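Universal stress protein (Archaeoglobus fulgidus, PDB 3LOQ) binds AMP and, as a universal stress protein, probably acts as a nucleotide-binding protein of the stress response, its precise role being unknown. Local coordinates at residues K138-G143 with S264-I269; V145-L150 with T273-I278. All blocks are in the same frame, centred on the assembly; numbering follows the deposited sequence.

Overall arrangement
Both contacts join the two universal stress protein family regions of this single chain, and they do it with consecutive helices: 136-142 and 145-152 face 265-271 and 273-280. Interaction 1 (138-143 with 264-269) lies toward the outside, partly buried, and is made of branched and selenium-bearing apolar side chains. Interaction 2 (145-150 with 273-278) is buried nearer the middle of the chain; it mixes two carboxylates and a bridging water with an apolar pair, and one of its helices begins at the AMP phosphate. The two touch directly: Lys139 of interaction 1 makes a salt bridge to Glu275 of interaction 2, and Met268 packs on Glu147.

Interaction 1 (K138-G143 with S264-I269); sequences KKILLG and SVMTMI
Ile140 overlaps both Ile269 and selenomethionine Met266, its CD1 methyl lying 3.7 Å from Ile269 CG2 and 4.0 Å from Met266 SE. The pair of helices is part of the join between the two Usp regions of a tandem universal stress protein, an alpha/beta fold in which each short helix here runs just ahead of a second one. The segments are close to antiparallel, 157° between their directions; the axes of the two short segments come no nearer than 10.5 Å, and side chains span the distance. Ile140 and Ile269 contribute most, in nearly equal measure. They slide past each other in opposite directions, while Met266 crosses Ile140 at about a right angle. The Met266 chain starts with CG anti to the backbone N (chi1 171°) and then bends at both later torsions, which folds the methyl back until CE reaches Ile140 CG2 at 3.7 Å; SE covers the CG1 branch.

Deeper in, the same CG2 methyl of Ile269 also rests, more loosely, against Lys139 CB at 4.2 Å. The rest of Lys139 turns away toward Glu147, and its NZ is held by Ala134 O and the carboxylate of Glu275. Lys136 NZ hydrogen-bonds Ile269 O, a polar tie beside the apolar seam. Past the last turn, Gly143 takes a positive phi, and its O is bound by Arg132, an AMP-site residue. The partner helix is capped at its start by Ser264, whose OG accepts from Thr267 N at 3.0 Å with an N-H...O angle of 156°.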
loop_
_atom_site.group_PDB
_atom_site.type_symbol
_atom_site.label_atom_id
_atom_site.label_comp_id
_atom_site.label_asym_id
_atom_site.label_seq_id
_atom_site.Cartn_x
_atom_site.Cartn_y
_atom_site.Cartn_z
ATOM N N LYS A 138 -15.901 3.047 -12.491
ATOM C CA LYS A 138 -15.003 2.368 -13.403
ATOM C C LYS A 138 -14.395 1.150 -12.726
ATOM O O LYS A 138 -14.160 0.142 -13.369
ATOM C CB LYS A 138 -13.903 3.311 -13.912
ATOM C CG LYS A 138 -14.381 4.337 -14.942
ATOM C CD LYS A 138 -14.863 3.671 -16.202
ATOM C CE LYS A 138 -15.380 4.690 -17.214
ATOM N NZ LYS A 138 -14.282 5.554 -17.741
ATOM N N LYS A 139 -14.115 1.238 -11.429
ATOM C CA LYS A 139 -13.605 0.063 -10.724
ATOM C C LYS A 139 -14.614 -1.096 -10.836
ATOM O O LYS A 139 -14.258 -2.245 -11.106
ATOM C CB LYS A 139 -13.305 0.388 -9.256
ATOM C CG LYS A 139 -11.982 1.111 -9.030
ATOM C CD LYS A 139 -11.585 1.085 -7.555
ATOM C CE LYS A 139 -10.284 1.839 -7.296
ATOM N NZ LYS A 139 -10.543 3.295 -7.220
ATOM N N ILE A 140 -15.883 -0.779 -10.663
ATOM C CA ILE A 140 -16.913 -1.794 -10.712
ATOM C C ILE A 140 -17.126 -2.272 -12.133
ATOM O O ILE A 140 -17.173 -3.471 -12.396
ATOM C CB ILE A 140 -18.213 -1.270 -10.089
ATOM C CG1 ILE A 140 -18.012 -1.120 -8.578
ATOM C CG2 ILE A 140 -19.382 -2.186 -10.412
ATOM C CD1 ILE A 140 -18.836 0.010 -7.959
ATOM N N LEU A 141 -17.222 -1.331 -13.062
ATOM C CA LEU A 141 -17.473 -1.676 -14.452
ATOM C C LEU A 141 -16.353 -2.513 -15.084
ATOM O O LEU A 141 -16.625 -3.444 -15.855
ATOM C CB LEU A 141 -17.692 -0.411 -15.292
ATOM C CG LEU A 141 -18.072 -0.677 -16.757
ATOM C CD1 LEU A 141 -19.481 -1.281 -16.854
ATOM C CD2 LEU A 141 -17.959 0.586 -17.602
ATOM N N LEU A 142 -15.100 -2.168 -14.793
ATOM C CA LEU A 142 -13.986 -2.692 -15.593
ATOM C C LEU A 142 -13.049 -3.582 -14.805
ATOM O O LEU A 142 -12.188 -4.247 -15.375
ATOM C CB LEU A 142 -13.201 -1.561 -16.280
ATOM C CG LEU A 142 -13.985 -0.735 -17.305
ATOM C CD1 LEU A 142 -13.122 0.373 -17.919
ATOM C CD2 LEU A 142 -14.525 -1.650 -18.397
ATOM N N GLY A 143 -13.222 -3.602 -13.495
ATOM C CA GLY A 143 -12.345 -4.387 -12.652
ATOM C C GLY A 143 -11.258 -3.516 -12.035
ATOM O O GLY A 143 -10.884 -2.467 -12.580
ATOM N N SER A 264 -17.621 -7.900 0.567
ATOM C CA SER A 264 -17.108 -8.310 -0.721
ATOM C C SER A 264 -16.270 -7.181 -1.286
ATOM O O SER A 264 -16.334 -6.033 -0.807
ATOM C CB SER A 264 -18.278 -8.513 -1.660
ATOM O OG SER A 264 -19.041 -7.317 -1.714
ATOM N N VAL A 265 -15.516 -7.501 -2.328
ATOM C CA VAL A 265 -14.844 -6.484 -3.124
ATOM C C VAL A 265 -15.822 -5.354 -3.474
ATOM O O VAL A 265 -15.526 -4.180 -3.257
ATOM C CB VAL A 265 -14.256 -7.095 -4.397
ATOM C CG1 VAL A 265 -13.643 -6.007 -5.287
ATOM C CG2 VAL A 265 -13.225 -8.150 -4.023
HETATM N N MSE A 266 -16.993 -5.724 -3.982
HETATM C CA MSE A 266 -18.036 -4.758 -4.338
HETATM C C MSE A 266 -18.308 -3.790 -3.208
HETATM O O MSE A 266 -18.380 -2.578 -3.400
HETATM C CB MSE A 266 -19.350 -5.481 -4.652
HETATM C CG MSE A 266 -20.544 -4.534 -4.827
HETATM SE SE MSE A 266 -20.237 -3.347 -6.360
HETATM C CE MSE A 266 -20.006 -4.693 -7.762
ATOM N N THR A 267 -18.501 -4.353 -2.028
ATOM C CA THR A 267 -18.847 -3.592 -0.844
ATOM C C THR A 267 -17.685 -2.680 -0.434
ATOM O O THR A 267 -17.869 -1.560 0.043
ATOM C CB THR A 267 -19.184 -4.581 0.268
ATOM O OG1 THR A 267 -20.574 -4.920 0.161
ATOM C CG2 THR A 267 -18.901 -4.002 1.614
HETATM N N MSE A 268 -16.475 -3.164 -0.632
HETATM C CA MSE A 268 -15.319 -2.367 -0.274
HETATM C C MSE A 268 -15.245 -1.148 -1.190
HETATM O O MSE A 268 -15.052 -0.021 -0.725
HETATM C CB MSE A 268 -14.054 -3.207 -0.392
HETATM C CG MSE A 268 -12.825 -2.534 0.204
HETATM SE SE MSE A 268 -11.207 -3.530 -0.230
HETATM C CE MSE A 268 -10.491 -3.659 1.586
ATOM N N ILE A 269 -15.426 -1.380 -2.489
ATOM C CA ILE A 269 -15.342 -0.310 -3.486
ATOM C C ILE A 269 -16.406 0.748 -3.249
ATOM O O ILE A 269 -16.128 1.948 -3.275
ATOM C CB ILE A 269 -15.513 -0.860 -4.913
ATOM C CG1 ILE A 269 -14.264 -1.624 -5.323
ATOM C CG2 ILE A 269 -15.755 0.264 -5.883
ATOM C CD1 ILE A 269 -14.506 -2.648 -6.433
#

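Interaction 2 (V145-L150 with T273-I278); sequences VSEGVL and TSESVI. With AMP (adenosine monophosphate), chain C; ACT (acetate ion), chain K.
Glu147 and Glu275 meet at about a right angle, with their carboxylate planes 72° apart. The flat end of Glu147 lies against the aliphatic part of its partner, OE2 3.8 Å from Glu275 CG, and the two OE2 atoms of Glu147 and Glu275 stay 5.3 Å apart. Glu275 leaves the backbone with CG opposite its N (chi1 -170°) and then bends, which turns its carboxylate away from Glu147, toward Lys136 and Arg279, the salt-bridge partners of its OE1. A water donates to Glu147 OE1 and is hydrogen-bonded to Ser274 OG, bridging the two helices.

Leu150 and Ile278 approach differently, tip to tip, with Leu150 CD1 3.6 Å from Ile278 CD1; strand 157-160 lies against both through Ile159.

Each helix presents its N-terminal end to an anion. At the first, Val145 N bonds AMP O2P at 2.9 Å, and Ser146 gives AMP O1P both its N and its OG, the latter at 2.6 Å. At the second, Thr273 N and Ser274 N make weak bonds to an acetate, probably from the crystallisation liquor, which Ser259 also holds.

Two buried acids packed this closely are consistent with like charges being kept apart, one carboxylate met by water and the other by basic side chains, which would favour the ionised form of Glu275.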
loop_
_atom_site.group_PDB
_atom_site.type_symbol
_atom_site.label_atom_id
_atom_site.label_comp_id
_atom_site.label_asym_id
_atom_site.label_seq_id
_atom_site.Cartn_x
_atom_site.Cartn_y
_atom_site.Cartn_z
ATOM N N VAL A 145 -7.651 -4.512 -10.032
ATOM C CA VAL A 145 -6.699 -5.450 -9.459
ATOM C C VAL A 145 -6.246 -4.974 -8.088
ATOM O O VAL A 145 -6.082 -5.786 -7.174
ATOM C CB VAL A 145 -5.485 -5.669 -10.389
ATOM C CG1 VAL A 145 -4.453 -6.571 -9.726
ATOM C CG2 VAL A 145 -5.960 -6.278 -11.728
ATOM N N SER A 146 -6.096 -3.662 -7.923
ATOM C CA SER A 146 -5.618 -3.140 -6.647
ATOM C C SER A 146 -6.677 -3.323 -5.564
ATOM O O SER A 146 -6.348 -3.688 -4.433
ATOM C CB SER A 146 -5.144 -1.676 -6.752
ATOM O OG SER A 146 -6.214 -0.761 -6.943
ATOM N N GLU A 147 -7.947 -3.109 -5.897
ATOM C CA GLU A 147 -8.999 -3.368 -4.911
ATOM C C GLU A 147 -9.122 -4.854 -4.560
ATOM O O GLU A 147 -9.304 -5.208 -3.396
ATOM C CB GLU A 147 -10.346 -2.788 -5.350
ATOM C CG GLU A 147 -10.431 -1.271 -5.177
ATOM C CD GLU A 147 -10.299 -0.814 -3.722
ATOM O OE1 GLU A 147 -11.102 -1.288 -2.881
ATOM O OE2 GLU A 147 -9.405 0.032 -3.428
ATOM N N GLY A 148 -9.020 -5.720 -5.563
ATOM C CA GLY A 148 -9.029 -7.156 -5.330
ATOM C C GLY A 148 -7.923 -7.559 -4.357
ATOM O O GLY A 148 -8.184 -8.240 -3.371
ATOM N N VAL A 149 -6.691 -7.143 -4.642
ATOM C CA VAL A 149 -5.549 -7.440 -3.783
ATOM C C VAL A 149 -5.778 -6.878 -2.380
ATOM O O VAL A 149 -5.566 -7.570 -1.384
ATOM C CB VAL A 149 -4.221 -6.872 -4.375
ATOM C CG1 VAL A 149 -3.037 -7.015 -3.383
ATOM C CG2 VAL A 149 -3.896 -7.563 -5.661
ATOM N N LEU A 150 -6.233 -5.630 -2.311
ATOM C CA LEU A 150 -6.460 -4.971 -1.033
ATOM C C LEU A 150 -7.491 -5.730 -0.235
ATOM O O LEU A 150 -7.428 -5.793 0.990
ATOM C CB LEU A 150 -6.947 -3.541 -1.245
ATOM C CG LEU A 150 -5.846 -2.497 -1.400
ATOM C CD1 LEU A 150 -6.368 -1.261 -2.132
ATOM C CD2 LEU A 150 -5.273 -2.130 -0.040
ATOM N N THR A 273 -13.776 3.239 3.579
ATOM C CA THR A 273 -12.998 4.441 3.831
ATOM C C THR A 273 -11.693 4.393 3.040
ATOM O O THR A 273 -11.219 5.405 2.549
ATOM C CB THR A 273 -12.705 4.546 5.332
ATOM O OG1 THR A 273 -13.939 4.778 6.016
ATOM C CG2 THR A 273 -11.743 5.668 5.650
ATOM N N SER A 274 -11.126 3.199 2.922
ATOM C CA SER A 274 -9.856 3.017 2.245
ATOM C C SER A 274 -9.946 3.276 0.736
ATOM O O SER A 274 -9.019 3.823 0.149
ATOM C CB SER A 274 -9.330 1.603 2.490
ATOM O OG SER A 274 -10.153 0.652 1.836
ATOM N N GLU A 275 -11.037 2.869 0.092
ATOM C CA GLU A 275 -11.122 3.087 -1.346
ATOM C C GLU A 275 -11.111 4.591 -1.645
ATOM O O GLU A 275 -10.377 5.049 -2.529
ATOM C CB GLU A 275 -12.351 2.411 -1.981
ATOM C CG GLU A 275 -12.323 2.436 -3.537
ATOM C CD GLU A 275 -12.699 3.803 -4.118
ATOM O OE1 GLU A 275 -13.386 4.579 -3.414
ATOM O OE2 GLU A 275 -12.314 4.102 -5.272
ATOM N N SER A 276 -11.919 5.352 -0.907
ATOM C CA SER A 276 -11.940 6.797 -1.084
ATOM C C SER A 276 -10.599 7.465 -0.750
ATOM O O SER A 276 -10.109 8.312 -1.501
ATOM C CB SER A 276 -13.054 7.418 -0.252
ATOM O OG SER A 276 -14.300 6.926 -0.672
ATOM N N VAL A 277 -10.018 7.108 0.387
ATOM C CA VAL A 277 -8.751 7.703 0.778
ATOM C C VAL A 277 -7.697 7.408 -0.277
ATOM O O VAL A 277 -7.018 8.316 -0.767
ATOM C CB VAL A 277 -8.281 7.202 2.165
ATOM C CG1 VAL A 277 -6.781 7.524 2.403
ATOM C CG2 VAL A 277 -9.148 7.807 3.248
ATOM N N ILE A 278 -7.570 6.135 -0.626
ATOM C CA ILE A 278 -6.568 5.708 -1.583
ATOM C C ILE A 278 -6.759 6.407 -2.933
ATOM O O ILE A 278 -5.794 6.819 -3.572
ATOM C CB ILE A 278 -6.619 4.181 -1.779
ATOM C CG1 ILE A 278 -6.170 3.466 -0.499
ATOM C CG2 ILE A 278 -5.767 3.756 -2.980
ATOM C CD1 ILE A 278 -6.409 1.989 -0.507
HETATM P P AMP C . -6.120 -1.214 -10.717
HETATM O O1P AMP C . -6.869 -1.143 -9.410
HETATM O O2P AMP C . -6.428 -2.402 -11.610
HETATM O O3P AMP C . -6.064 0.108 -11.444
HETATM O "O5'" AMP C . -4.598 -1.487 -10.256
HETATM C "C5'" AMP C . -3.580 -1.508 -11.253
HETATM C "C4'" AMP C . -2.435 -2.304 -10.687
HETATM O "O4'" AMP C . -2.784 -3.688 -10.629
HETATM C "C3'" AMP C . -1.239 -2.281 -11.602
HETATM O "O3'" AMP C . -0.456 -1.143 -11.302
HETATM C "C2'" AMP C . -0.516 -3.543 -11.210
HETATM O "O2'" AMP C . 0.213 -3.243 -10.021
HETATM C "C1'" AMP C . -1.631 -4.503 -10.857
HETATM N N9 AMP C . -1.886 -5.362 -12.032
HETATM C C8 AMP C . -2.908 -5.218 -12.899
HETATM N N7 AMP C . -2.856 -6.164 -13.873
HETATM C C5 AMP C . -1.773 -6.932 -13.626
HETATM C C6 AMP C . -1.135 -8.098 -14.258
HETATM N N6 AMP C . -1.662 -8.651 -15.371
HETATM N N1 AMP C . -0.025 -8.596 -13.688
HETATM C C2 AMP C . 0.505 -8.061 -12.574
HETATM N N3 AMP C . -0.022 -7.004 -11.944
HETATM C C4 AMP C . -1.144 -6.410 -12.411
HETATM C C ACT K . -11.329 0.684 5.298
HETATM O O ACT K . -12.432 1.272 5.157
HETATM O OXT ACT K . -11.130 -0.311 4.535
HETATM C CH3 ACT K . -10.324 1.162 6.328
HETATM O O HOH W 1 -9.930 -0.260 -0.543
#